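Local coordinates for copper homeostasis protein CutC (Streptococcus agalactiae, PDB 2BDQ) that probably binds copper ions and may take part in copper homeostasis in the cytoplasm, at residues D134-I139 with K169-Y174; T148-H153 with I179-G184; P160-I165 with Y192-Q197; D91-G96 with L119-H124. All coordinates share one frame; numbering follows the deposited sequence.

Interaction 1: residues D134-I139 with K169-Y174; sequences DQKKSI and KALVEY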
loop_
_atom_site.group_PDB
_atom_site.type_symbol
_atom_site.label_atom_id
_atom_site.label_comp_id
_atom_site.label_asym_id
_atom_site.label_seq_id
_atom_site.Cartn_x
_atom_site.Cartn_y
_atom_site.Cartn_z
ATOM N N ASP A 134 25.908 6.840 -17.863
ATOM C CA ASP A 134 25.073 5.896 -18.615
ATOM C C ASP A 134 23.626 6.377 -18.720
ATOM O O ASP A 134 22.748 5.651 -19.181
ATOM C CB ASP A 134 25.078 4.520 -17.942
ATOM C CG ASP A 134 26.475 3.984 -17.711
ATOM O OD1 ASP A 134 27.200 4.558 -16.871
ATOM O OD2 ASP A 134 26.854 2.989 -18.370
ATOM N N GLN A 135 23.397 7.610 -18.290
ATOM C CA GLN A 135 22.078 8.228 -18.298
ATOM C C GLN A 135 21.485 8.341 -19.704
ATOM O O GLN A 135 20.357 7.909 -19.957
ATOM C CB GLN A 135 22.188 9.630 -17.707
ATOM C CG GLN A 135 21.003 10.087 -16.911
ATOM C CD GLN A 135 21.142 9.748 -15.449
ATOM O OE1 GLN A 135 20.977 10.606 -14.588
ATOM N NE2 GLN A 135 21.447 8.489 -15.158
ATOM N N LYS A 136 22.246 8.949 -20.608
ATOM C CA LYS A 136 21.793 9.156 -21.976
ATOM C C LYS A 136 21.486 7.869 -22.734
ATOM O O LYS A 136 20.524 7.813 -23.502
ATOM C CB LYS A 136 22.814 10.010 -22.734
ATOM C CG LYS A 136 22.768 11.470 -22.324
ATOM C CD LYS A 136 23.908 12.279 -22.911
ATOM C CE LYS A 136 23.805 13.732 -22.479
ATOM N NZ LYS A 136 25.043 14.487 -22.803
ATOM N N LYS A 137 22.293 6.837 -22.520
ATOM C CA LYS A 137 22.072 5.555 -23.179
ATOM C C LYS A 137 20.764 4.963 -22.670
ATOM O O LYS A 137 19.980 4.393 -23.435
ATOM C CB LYS A 137 23.218 4.591 -22.870
ATOM C CG LYS A 137 24.559 5.026 -23.442
ATOM C CD LYS A 137 25.671 4.917 -22.399
ATOM C CE LYS A 137 26.319 6.275 -22.176
ATOM N NZ LYS A 137 25.295 7.331 -21.886
ATOM N N SER A 138 20.540 5.100 -21.365
ATOM C CA SER A 138 19.327 4.591 -20.743
ATOM C C SER A 138 18.092 5.170 -21.434
ATOM O O SER A 138 17.102 4.476 -21.619
ATOM C CB SER A 138 19.325 4.938 -19.252
ATOM O OG SER A 138 20.451 4.363 -18.606
ATOM N N ILE A 139 18.170 6.438 -21.829
ATOM C CA ILE A 139 17.068 7.093 -22.513
ATOM C C ILE A 139 16.802 6.374 -23.833
ATOM O O ILE A 139 15.657 6.039 -24.151
ATOM C CB ILE A 139 17.384 8.592 -22.764
ATOM C CG1 ILE A 139 17.304 9.357 -21.436
ATOM C CG2 ILE A 139 16.419 9.173 -23.791
ATOM C CD1 ILE A 139 17.671 10.844 -21.533
ATOM N N LYS A 169 18.454 19.627 -18.323
ATOM C CA LYS A 169 18.311 20.212 -19.644
ATOM C C LYS A 169 19.049 19.391 -20.685
ATOM O O LYS A 169 18.585 19.235 -21.822
ATOM C CB LYS A 169 18.807 21.661 -19.680
ATOM C CG LYS A 169 18.477 22.316 -21.019
ATOM C CD LYS A 169 18.437 23.837 -20.963
ATOM C CE LYS A 169 19.825 24.434 -21.008
ATOM N NZ LYS A 169 19.782 25.893 -21.286
ATOM N N ALA A 170 20.203 18.860 -20.298
ATOM C CA ALA A 170 20.997 18.038 -21.208
ATOM C C ALA A 170 20.219 16.770 -21.581
ATOM O O ALA A 170 20.300 16.297 -22.721
ATOM C CB ALA A 170 22.325 17.664 -20.552
ATOM N N LEU A 171 19.471 16.229 -20.620
ATOM C CA LEU A 171 18.678 15.021 -20.853
ATOM C C LEU A 171 17.515 15.319 -21.793
ATOM O O LEU A 171 17.186 14.513 -22.663
ATOM C CB LEU A 171 18.156 14.459 -19.524
ATOM C CG LEU A 171 19.240 13.880 -18.611
ATOM C CD1 LEU A 171 18.627 13.366 -17.312
ATOM C CD2 LEU A 171 19.958 12.750 -19.337
ATOM N N VAL A 172 16.903 16.482 -21.610
ATOM C CA VAL A 172 15.793 16.895 -22.456
ATOM C C VAL A 172 16.266 17.082 -23.893
ATOM O O VAL A 172 15.605 16.652 -24.834
ATOM C CB VAL A 172 15.192 18.218 -21.983
ATOM C CG1 VAL A 172 14.163 18.699 -22.993
ATOM C CG2 VAL A 172 14.566 18.044 -20.620
ATOM N N GLU A 173 17.413 17.729 -24.051
ATOM C CA GLU A 173 17.973 17.972 -25.374
ATOM C C GLU A 173 18.329 16.647 -26.041
ATOM O O GLU A 173 18.082 16.451 -27.236
ATOM C CB GLU A 173 19.223 18.857 -25.271
ATOM C CG GLU A 173 18.948 20.247 -24.689
ATOM C CD GLU A 173 20.214 21.086 -24.482
ATOM O OE1 GLU A 173 21.095 20.675 -23.691
ATOM O OE2 GLU A 173 20.325 22.166 -25.107
ATOM N N TYR A 174 18.899 15.734 -25.260
ATOM C CA TYR A 174 19.280 14.434 -25.783
ATOM C C TYR A 174 18.050 13.601 -26.115
ATOM O O TYR A 174 18.067 12.846 -27.080
ATOM C CB TYR A 174 20.164 13.699 -24.777
ATOM C CG TYR A 174 20.731 12.399 -25.296
ATOM C CD1 TYR A 174 20.059 11.192 -25.098
ATOM C CD2 TYR A 174 21.932 12.376 -26.005
ATOM C CE1 TYR A 174 20.569 9.995 -25.592
ATOM C CE2 TYR A 174 22.449 11.191 -26.502
ATOM C CZ TYR A 174 21.766 10.000 -26.292
ATOM O OH TYR A 174 22.291 8.815 -26.761
#
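Lys136 and Tyr174 make the CH-pi part of this helix-helix contact. CB of Lys136 stands 3.6 Å from the centroid of the Tyr174 ring and 12° off its normal, so the methylene sits squarely over one face. Beyond CB the lysine chain runs on extended, and its CD also meets the ring, 3.7 Å from Tyr174 CD2. The ring reaches across because Tyr174 carries CG anti to its own N (chi1 -174°). Its hydroxyl is hydrogen-bonded to Asp140, one turn further along the helix that Lys136 belongs to, which ties the far end of the ring to the same helix.

The apolar part centres on one branch of Leu171. CD2 lies 3.7 Å from Ile139 CD1 and 3.8 Å from Gln135 CG, inserted between two residues that are one helical turn apart. The polar end of Gln135 turns elsewhere: NE2 is hydrogen-bonded to the carbonyl of Ile130.

Within 134-139, at the start of the helix, Asp134 O accepts from Ser138 N and, at 2.7 Å, from Ser138 OG, the two donors arriving from opposite faces of the carbonyl plane.

The axes of the short segments 135-139 and 169-174 approach to 10.3 Å at a crossing angle of -36°. Helices 135-144 and 165-175 thus run side by side outside the barrel, with Ile139 resting on Ile150 and Leu171 on Leu152 of the intervening strand 149-152.

Interaction 2: residues T148-H153 with I179-G184; sequences TRILLH and IEIMVG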
loop_
_atom_site.group_PDB
_atom_site.type_symbol
_atom_site.label_atom_id
_atom_site.label_comp_id
_atom_site.label_asym_id
_atom_site.label_seq_id
_atom_site.Cartn_x
_atom_site.Cartn_y
_atom_site.Cartn_z
ATOM N N THR A 148 6.816 5.934 -22.794
ATOM C CA THR A 148 6.245 7.245 -23.114
ATOM C C THR A 148 6.926 8.417 -22.411
ATOM O O THR A 148 7.134 9.463 -23.013
ATOM C CB THR A 148 4.734 7.266 -22.787
ATOM O OG1 THR A 148 4.079 6.223 -23.521
ATOM C CG2 THR A 148 4.113 8.600 -23.169
ATOM N N ARG A 149 7.246 8.262 -21.131
ATOM C CA ARG A 149 7.928 9.328 -20.411
ATOM C C ARG A 149 8.774 8.823 -19.261
ATOM O O ARG A 149 8.689 7.657 -18.859
ATOM C CB ARG A 149 6.943 10.398 -19.910
ATOM C CG ARG A 149 5.905 9.904 -18.955
ATOM C CD ARG A 149 5.077 11.052 -18.371
ATOM N NE ARG A 149 3.852 10.489 -17.824
ATOM C CZ ARG A 149 2.826 10.099 -18.572
ATOM N NH1 ARG A 149 2.886 10.241 -19.891
ATOM N NH2 ARG A 149 1.766 9.525 -18.011
ATOM N N ILE A 150 9.598 9.727 -18.749
ATOM C CA ILE A 150 10.510 9.439 -17.661
ATOM C C ILE A 150 10.348 10.487 -16.571
ATOM O O ILE A 150 10.402 11.696 -16.838
ATOM C CB ILE A 150 11.983 9.488 -18.136
ATOM C CG1 ILE A 150 12.163 8.620 -19.379
ATOM C CG2 ILE A 150 12.903 9.020 -17.021
ATOM C CD1 ILE A 150 13.564 8.666 -19.959
ATOM N N LEU A 151 10.144 10.007 -15.350
ATOM C CA LEU A 151 10.012 10.855 -14.175
ATOM C C LEU A 151 11.368 10.816 -13.493
ATOM O O LEU A 151 11.841 9.748 -13.101
ATOM C CB LEU A 151 8.934 10.311 -13.233
ATOM C CG LEU A 151 8.891 10.998 -11.864
ATOM C CD1 LEU A 151 8.654 12.487 -12.048
ATOM C CD2 LEU A 151 7.798 10.385 -11.006
ATOM N N LEU A 152 11.999 11.979 -13.359
ATOM C CA LEU A 152 13.318 12.041 -12.748
ATOM C C LEU A 152 13.541 13.290 -11.906
ATOM O O LEU A 152 12.844 14.292 -12.053
ATOM C CB LEU A 152 14.388 11.939 -13.839
ATOM C CG LEU A 152 14.319 12.899 -15.029
ATOM C CD1 LEU A 152 14.888 14.264 -14.639
ATOM C CD2 LEU A 152 15.129 12.322 -16.179
ATOM N N HIS A 153 14.519 13.204 -11.011
ATOM C CA HIS A 153 14.862 14.291 -10.115
ATOM C C HIS A 153 16.116 15.010 -10.598
ATOM O O HIS A 153 16.306 16.190 -10.312
ATOM C CB HIS A 153 15.085 13.738 -8.699
ATOM C CG HIS A 153 15.491 14.776 -7.702
ATOM N ND1 HIS A 153 14.656 15.801 -7.311
ATOM C CD2 HIS A 153 16.650 14.955 -7.026
ATOM C CE1 HIS A 153 15.283 16.568 -6.439
ATOM N NE2 HIS A 153 16.494 16.077 -6.247
ATOM N N ILE A 179 10.904 11.035 -26.299
ATOM C CA ILE A 179 10.256 10.599 -25.080
ATOM C C ILE A 179 10.147 11.795 -24.143
ATOM O O ILE A 179 11.058 12.617 -24.076
ATOM C CB ILE A 179 11.061 9.461 -24.412
ATOM C CG1 ILE A 179 10.289 8.921 -23.209
ATOM C CG2 ILE A 179 12.434 9.968 -23.998
ATOM C CD1 ILE A 179 10.860 7.639 -22.660
ATOM N N GLU A 180 9.030 11.888 -23.428
ATOM C CA GLU A 180 8.792 13.001 -22.512
ATOM C C GLU A 180 9.549 12.922 -21.199
ATOM O O GLU A 180 9.676 11.855 -20.603
ATOM C CB GLU A 180 7.292 13.123 -22.212
ATOM C CG GLU A 180 6.462 13.785 -23.314
ATOM C CD GLU A 180 6.849 15.251 -23.559
ATOM O OE1 GLU A 180 7.704 15.510 -24.442
ATOM O OE2 GLU A 180 6.315 16.146 -22.856
ATOM N N ILE A 181 10.033 14.072 -20.745
ATOM C CA ILE A 181 10.755 14.152 -19.488
ATOM C C ILE A 181 9.874 14.901 -18.476
ATOM O O ILE A 181 9.367 15.991 -18.757
ATOM C CB ILE A 181 12.075 14.923 -19.643
ATOM C CG1 ILE A 181 13.020 14.166 -20.583
ATOM C CG2 ILE A 181 12.696 15.145 -18.274
ATOM C CD1 ILE A 181 13.552 12.860 -20.033
HETATM N N MSE A 182 9.704 14.320 -17.296
HETATM C CA MSE A 182 8.898 14.942 -16.261
HETATM C C MSE A 182 9.738 15.125 -15.003
HETATM O O MSE A 182 10.465 14.222 -14.605
HETATM C CB MSE A 182 7.660 14.079 -15.973
HETATM C CG MSE A 182 6.837 14.548 -14.773
HETATM SE SE MSE A 182 5.059 13.766 -14.663
HETATM C CE MSE A 182 5.510 11.872 -14.587
ATOM N N VAL A 183 9.650 16.295 -14.383
ATOM C CA VAL A 183 10.421 16.527 -13.166
ATOM C C VAL A 183 9.626 16.160 -11.920
ATOM O O VAL A 183 8.415 16.385 -11.849
ATOM C CB VAL A 183 10.881 17.995 -13.048
ATOM C CG1 VAL A 183 11.946 18.275 -14.081
ATOM C CG2 VAL A 183 9.694 18.938 -13.234
ATOM N N GLY A 184 10.334 15.585 -10.950
ATOM C CA GLY A 184 9.733 15.183 -9.694
ATOM C C GLY A 184 10.750 15.262 -8.567
ATOM O O GLY A 184 11.944 15.459 -8.814
#
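Met182, a selenomethionine, lays its CE at the edge of the Arg149 guanidinium, 3.9 Å from NE, while its CG meets Leu151 CD1. The chain extends through CG and SE, then bends at the last torsion (chi3 59°), which turns the methyl toward the arginine. Arg149, Leu151, Glu180 and Met182 occupy one face of the sheet. On the other, Ile179 CD1 approaches Ile150 CG1 to 3.7 Å, the two side chains crossing at about a right angle, whereas Ile150 and Ile181 lie side by side.

Five backbone hydrogen bonds join the strands in parallel register, pairing Arg149 with Glu180 through Leu152 with Val183; Leu152 N to Met182 O is 3.0 Å. Past the strand ends, His153 ND1 donates to Gly184 O at 3.1 Å, on a lone pair and within the imidazole plane; NE2 is hydrogen-bonded to Glu159 O, so both ring nitrogens are engaged.

Strands 149-152 and 180-183 are barrel neighbours joined by helix 165-175 in a beta-alpha-beta unit. Ile150 and Leu152 face helices 135-144 and 165-175 respectively, while Leu151 and Met182 meet His205 of strand 203-206.

Interaction 3: residues P160-I165 with Y192-Q197; sequences PIIENI and YQYICQ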
loop_
_atom_site.group_PDB
_atom_site.type_symbol
_atom_site.label_atom_id
_atom_site.label_comp_id
_atom_site.label_asym_id
_atom_site.label_seq_id
_atom_site.Cartn_x
_atom_site.Cartn_y
_atom_site.Cartn_z
ATOM N N PRO A 160 18.763 19.565 -3.875
ATOM C CA PRO A 160 17.691 20.420 -4.393
ATOM C C PRO A 160 17.622 20.313 -5.912
ATOM O O PRO A 160 18.634 20.472 -6.594
ATOM C CB PRO A 160 18.111 21.817 -3.935
ATOM C CG PRO A 160 18.840 21.542 -2.658
ATOM C CD PRO A 160 19.683 20.339 -3.024
ATOM N N ILE A 161 16.429 20.041 -6.429
ATOM C CA ILE A 161 16.216 19.905 -7.863
ATOM C C ILE A 161 16.680 21.171 -8.599
ATOM O O ILE A 161 17.148 21.106 -9.733
ATOM C CB ILE A 161 14.710 19.602 -8.146
ATOM C CG1 ILE A 161 14.524 19.027 -9.556
ATOM C CG2 ILE A 161 13.875 20.851 -7.936
ATOM C CD1 ILE A 161 14.531 20.053 -10.659
ATOM N N ILE A 162 16.578 22.318 -7.933
ATOM C CA ILE A 162 16.982 23.590 -8.530
ATOM C C ILE A 162 18.449 23.568 -8.982
ATOM O O ILE A 162 18.837 24.294 -9.898
ATOM C CB ILE A 162 16.778 24.760 -7.543
ATOM C CG1 ILE A 162 16.967 26.085 -8.271
ATOM C CG2 ILE A 162 17.762 24.664 -6.394
ATOM C CD1 ILE A 162 15.904 26.366 -9.307
ATOM N N GLU A 163 19.249 22.711 -8.354
ATOM C CA GLU A 163 20.659 22.608 -8.695
ATOM C C GLU A 163 20.938 21.579 -9.785
ATOM O O GLU A 163 22.093 21.337 -10.127
ATOM C CB GLU A 163 21.474 22.260 -7.452
ATOM C CG GLU A 163 21.000 22.971 -6.199
ATOM C CD GLU A 163 22.126 23.594 -5.401
ATOM O OE1 GLU A 163 22.545 24.724 -5.745
ATOM O OE2 GLU A 163 22.596 22.946 -4.437
ATOM N N ASN A 164 19.890 20.973 -10.334
ATOM C CA ASN A 164 20.085 19.973 -11.385
ATOM C C ASN A 164 19.680 20.475 -12.761
ATOM O O ASN A 164 19.598 19.701 -13.712
ATOM C CB ASN A 164 19.296 18.704 -11.067
ATOM C CG ASN A 164 19.701 18.087 -9.752
ATOM O OD1 ASN A 164 20.867 18.149 -9.363
ATOM N ND2 ASN A 164 18.747 17.462 -9.066
ATOM N N ILE A 165 19.428 21.772 -12.854
ATOM C CA ILE A 165 19.004 22.389 -14.100
ATOM C C ILE A 165 19.866 21.998 -15.300
ATOM O O ILE A 165 19.346 21.543 -16.319
ATOM C CB ILE A 165 18.984 23.927 -13.958
ATOM C CG1 ILE A 165 17.901 24.326 -12.955
ATOM C CG2 ILE A 165 18.746 24.585 -15.315
ATOM C CD1 ILE A 165 17.839 25.811 -12.672
ATOM N N TYR A 192 8.049 24.820 -9.808
ATOM C CA TYR A 192 7.777 24.052 -11.016
ATOM C C TYR A 192 7.816 24.867 -12.307
ATOM O O TYR A 192 8.298 24.381 -13.331
ATOM C CB TYR A 192 6.442 23.296 -10.879
ATOM C CG TYR A 192 5.211 24.025 -11.365
ATOM C CD1 TYR A 192 4.812 23.956 -12.706
ATOM C CD2 TYR A 192 4.438 24.782 -10.486
ATOM C CE1 TYR A 192 3.674 24.622 -13.152
ATOM C CE2 TYR A 192 3.301 25.452 -10.926
ATOM C CZ TYR A 192 2.925 25.370 -12.253
ATOM O OH TYR A 192 1.801 26.043 -12.672
ATOM N N GLN A 193 7.329 26.104 -12.263
ATOM C CA GLN A 193 7.328 26.944 -13.455
ATOM C C GLN A 193 8.745 27.334 -13.861
ATOM O O GLN A 193 9.117 27.226 -15.036
ATOM C CB GLN A 193 6.491 28.197 -13.224
ATOM C CG GLN A 193 5.011 27.976 -13.452
ATOM C CD GLN A 193 4.177 29.189 -13.104
ATOM O OE1 GLN A 193 3.999 29.525 -11.930
ATOM N NE2 GLN A 193 3.665 29.864 -14.127
ATOM N N TYR A 194 9.531 27.778 -12.884
ATOM C CA TYR A 194 10.913 28.178 -13.125
ATOM C C TYR A 194 11.739 27.000 -13.629
ATOM O O TYR A 194 12.459 27.113 -14.618
ATOM C CB TYR A 194 11.540 28.724 -11.837
ATOM C CG TYR A 194 12.944 29.262 -12.026
ATOM C CD1 TYR A 194 13.159 30.498 -12.634
ATOM C CD2 TYR A 194 14.058 28.518 -11.636
ATOM C CE1 TYR A 194 14.446 30.981 -12.852
ATOM C CE2 TYR A 194 15.351 28.989 -11.851
ATOM C CZ TYR A 194 15.536 30.218 -12.459
ATOM O OH TYR A 194 16.810 30.674 -12.688
ATOM N N ILE A 195 11.642 25.871 -12.938
ATOM C CA ILE A 195 12.389 24.678 -13.327
ATOM C C ILE A 195 12.097 24.259 -14.769
ATOM O O ILE A 195 13.014 23.923 -15.516
ATOM C CB ILE A 195 12.095 23.503 -12.354
ATOM C CG1 ILE A 195 13.017 23.603 -11.135
ATOM C CG2 ILE A 195 12.336 22.166 -13.030
ATOM C CD1 ILE A 195 12.923 24.905 -10.386
ATOM N N CYS A 196 10.824 24.297 -15.157
ATOM C CA CYS A 196 10.424 23.919 -16.508
ATOM C C CYS A 196 10.949 24.857 -17.594
ATOM O O CYS A 196 11.429 24.401 -18.624
ATOM C CB CYS A 196 8.898 23.838 -16.606
ATOM S SG CYS A 196 8.173 22.424 -15.750
ATOM N N GLN A 197 10.869 26.163 -17.371
ATOM C CA GLN A 197 11.346 27.096 -18.386
ATOM C C GLN A 197 12.863 27.060 -18.557
ATOM O O GLN A 197 13.367 27.305 -19.646
ATOM C CB GLN A 197 10.913 28.529 -18.065
ATOM C CG GLN A 197 11.735 29.191 -16.986
ATOM C CD GLN A 197 11.553 30.690 -16.956
ATOM O OE1 GLN A 197 12.187 31.387 -16.164
ATOM N NE2 GLN A 197 10.681 31.198 -17.820
#
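Tyr194 presents the edge of its ring to the methyl end of Ile162: CD1 of the isoleucine lies near the ring plane, 3.7 Å from Tyr194 CD2 and equally close to CE2. Ile195 CD1, from the next residue of the same helix, also lies in plane at the ring edge. Ile165 crosses Tyr194 at about a right angle, its CD1 4.1 Å from Tyr194 CE2. Tyr192, the other ring of the helix, carries Gln193 CG over one face, displaced toward the rim, and turns instead to Ile2 and Val187.

Ile195 supplies the remaining contacts, using different branches for different partners. Its CD1 is 3.5 Å from Ile162 CD1, tighter than carbon atoms usually pack, whereas its CG2 and CG1 both lie 3.9 Å from Ile161 CD1. Ile162 reaches this place with CG1 anti to the backbone N (chi1 -170°) and a bend at chi2 (67°) that sends CD1 into the angle between Tyr194 and Ile195. The whole interface is apolar and small, with 212 Å² buried in total, and Tyr194 and Ile162 lie at its exposed margin.

Inward, Ile161 rests on His153, and Asn164 ND2 is hydrogen-bonded to the carbonyl of that histidine, which fixes the loop against the end of strand 149-152. A short 3-10 turn, 161-163, packs against helix 192-199 just before helix 165-175 begins. The contact belongs to the outer layer of a TIM barrel, where a loop leaving the C-terminal end of one strand meets a helix further round the ring.

Interaction 4: residues D91-G96 with L119-H124; sequences DALVLG and LPLVFH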
loop_
_atom_site.group_PDB
_atom_site.type_symbol
_atom_site.label_atom_id
_atom_site.label_comp_id
_atom_site.label_asym_id
_atom_site.label_seq_id
_atom_site.Cartn_x
_atom_site.Cartn_y
_atom_site.Cartn_z
ATOM N N ASP A 91 -4.829 4.639 -17.349
ATOM C CA ASP A 91 -4.304 5.360 -18.501
ATOM C C ASP A 91 -2.810 5.185 -18.712
ATOM O O ASP A 91 -2.322 5.310 -19.837
ATOM C CB ASP A 91 -4.631 6.839 -18.360
ATOM C CG ASP A 91 -6.119 7.094 -18.347
ATOM O OD1 ASP A 91 -6.756 6.918 -19.411
ATOM O OD2 ASP A 91 -6.654 7.444 -17.273
ATOM N N ALA A 92 -2.086 4.889 -17.637
ATOM C CA ALA A 92 -0.648 4.702 -17.741
ATOM C C ALA A 92 -0.115 3.835 -16.609
ATOM O O ALA A 92 -0.744 3.706 -15.563
ATOM C CB ALA A 92 0.050 6.058 -17.738
ATOM N N LEU A 93 1.056 3.244 -16.831
ATOM C CA LEU A 93 1.694 2.401 -15.836
ATOM C C LEU A 93 3.057 3.001 -15.499
ATOM O O LEU A 93 3.798 3.412 -16.393
ATOM C CB LEU A 93 1.846 0.982 -16.387
ATOM C CG LEU A 93 0.567 0.370 -16.976
ATOM C CD1 LEU A 93 0.890 -0.991 -17.584
ATOM C CD2 LEU A 93 -0.506 0.238 -15.898
ATOM N N VAL A 94 3.377 3.055 -14.207
ATOM C CA VAL A 94 4.636 3.620 -13.731
ATOM C C VAL A 94 5.471 2.514 -13.087
ATOM O O VAL A 94 5.061 1.918 -12.088
ATOM C CB VAL A 94 4.370 4.719 -12.679
ATOM C CG1 VAL A 94 5.647 5.474 -12.371
ATOM C CG2 VAL A 94 3.279 5.659 -13.174
ATOM N N LEU A 95 6.640 2.233 -13.656
ATOM C CA LEU A 95 7.497 1.188 -13.111
ATOM C C LEU A 95 8.974 1.516 -13.315
ATOM O O LEU A 95 9.321 2.490 -13.983
ATOM C CB LEU A 95 7.180 -0.155 -13.772
ATOM C CG LEU A 95 7.547 -0.337 -15.249
ATOM C CD1 LEU A 95 7.563 -1.817 -15.595
ATOM C CD2 LEU A 95 6.560 0.399 -16.124
ATOM N N GLY A 96 9.844 0.695 -12.739
ATOM C CA GLY A 96 11.268 0.926 -12.891
ATOM C C GLY A 96 12.038 -0.262 -12.374
ATOM O O GLY A 96 11.919 -0.623 -11.203
ATOM N N LEU A 119 -0.422 -0.123 -23.197
ATOM C CA LEU A 119 -0.694 1.095 -22.443
ATOM C C LEU A 119 0.571 1.940 -22.329
ATOM O O LEU A 119 1.686 1.416 -22.395
ATOM C CB LEU A 119 -1.229 0.779 -21.040
ATOM C CG LEU A 119 -2.543 0.002 -20.884
ATOM C CD1 LEU A 119 -3.021 0.196 -19.455
ATOM C CD2 LEU A 119 -3.610 0.486 -21.855
ATOM N N PRO A 120 0.412 3.270 -22.191
ATOM C CA PRO A 120 1.545 4.193 -22.063
ATOM C C PRO A 120 2.385 3.788 -20.857
ATOM O O PRO A 120 1.838 3.461 -19.801
ATOM C CB PRO A 120 0.870 5.541 -21.850
ATOM C CG PRO A 120 -0.399 5.407 -22.632
ATOM C CD PRO A 120 -0.860 4.009 -22.278
ATOM N N LEU A 121 3.705 3.817 -21.014
ATOM C CA LEU A 121 4.608 3.431 -19.941
ATOM C C LEU A 121 5.534 4.547 -19.487
ATOM O O LEU A 121 6.072 5.295 -20.302
ATOM C CB LEU A 121 5.459 2.237 -20.377
ATOM C CG LEU A 121 4.725 0.934 -20.688
ATOM C CD1 LEU A 121 5.704 -0.060 -21.299
ATOM C CD2 LEU A 121 4.114 0.369 -19.414
ATOM N N VAL A 122 5.708 4.658 -18.173
ATOM C CA VAL A 122 6.594 5.659 -17.603
ATOM C C VAL A 122 7.582 5.009 -16.639
ATOM O O VAL A 122 7.212 4.141 -15.848
ATOM C CB VAL A 122 5.791 6.804 -16.902
ATOM C CG1 VAL A 122 4.547 6.268 -16.268
ATOM C CG2 VAL A 122 6.665 7.511 -15.873
ATOM N N PHE A 123 8.848 5.412 -16.759
ATOM C CA PHE A 123 9.948 4.925 -15.920
ATOM C C PHE A 123 10.086 5.977 -14.807
ATOM O O PHE A 123 10.219 7.175 -15.090
ATOM C CB PHE A 123 11.231 4.831 -16.771
ATOM C CG PHE A 123 12.287 3.910 -16.201
ATOM C CD1 PHE A 123 13.169 4.347 -15.217
ATOM C CD2 PHE A 123 12.364 2.594 -16.616
ATOM C CE1 PHE A 123 14.106 3.473 -14.653
ATOM C CE2 PHE A 123 13.298 1.716 -16.059
ATOM C CZ PHE A 123 14.167 2.158 -15.075
ATOM N N HIS A 124 10.040 5.544 -13.551
ATOM C CA HIS A 124 10.105 6.494 -12.441
ATOM C C HIS A 124 11.485 6.892 -11.910
ATOM O O HIS A 124 12.507 6.646 -12.547
ATOM C CB HIS A 124 9.227 5.997 -11.289
ATOM C CG HIS A 124 9.535 4.602 -10.847
ATOM N ND1 HIS A 124 10.814 4.183 -10.534
ATOM C CD2 HIS A 124 8.730 3.536 -10.623
ATOM C CE1 HIS A 124 10.779 2.926 -10.136
ATOM N NE2 HIS A 124 9.524 2.508 -10.179
HETATM O O HOH W 1 8.924 -0.357 -10.015
#
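His124 lies with one ring face against the backbone at the end of strand 92-95: Leu95 C is 3.2 Å above the ring plane, toward the rim, and Val94 CG1 stands at the edge. Phe123 takes the next piece of chain, Gly96 CA lying over its face 4.0 Å from the centroid and 18° off the normal. Both rings thus press on the same glycine-bearing turn. The histidine gets there with CG between the backbone N and carbonyl carbon (chi1 54°), which folds the imidazole back over its neighbour strand.

A water lies in the plane of the His124 ring, 2.9 Å from NE2, and donates to Gly96 O, bridging the two segments. At the other ring nitrogen, ND1 is hydrogen-bonded to Ala126 N, so the imidazole is held at both nitrogens.

Behind these groups, four backbone hydrogen bonds set the parallel register, Val122 N to Leu93 O being 2.9 Å. Val94 CG2 and Val122 CG1 press together at 3.4 Å, a tight pair, on one face; on the other, Leu121 CD2 meets Leu93 CB at 3.8 Å and also touches Leu95.

Farther out, Leu121 and Phe123 pack on helix 106-116, and Leu93 on helices 72-87 and 106-116. Strand 92-95, helix 106-116 and strand 121-123 form a right-handed beta-alpha-beta crossover, the repeating element of the eight-stranded TIM barrel.

In the fold
From the N terminus, interaction 4 is the first to close, joining strands 92-95 and 121-123 across the loop that holds helix 106-116. The other three open later and cross one another, their segments alternating along the chain: interaction 1 opens at 134, interaction 2 at 148 and interaction 3 at 160, and they close in that same order. Interactions 4 and 2 share the barrel sheet, strand 121-123 hydrogen-bonding to strand 149-152 through Phe123 O and Leu151 N. Interaction 1 covers the outside of interaction 2, Val172 packing on Ile181. Interaction 3 meets interaction 2 where Val183 touches Ile195, and lies about 23 Å from interaction 4, centre to centre.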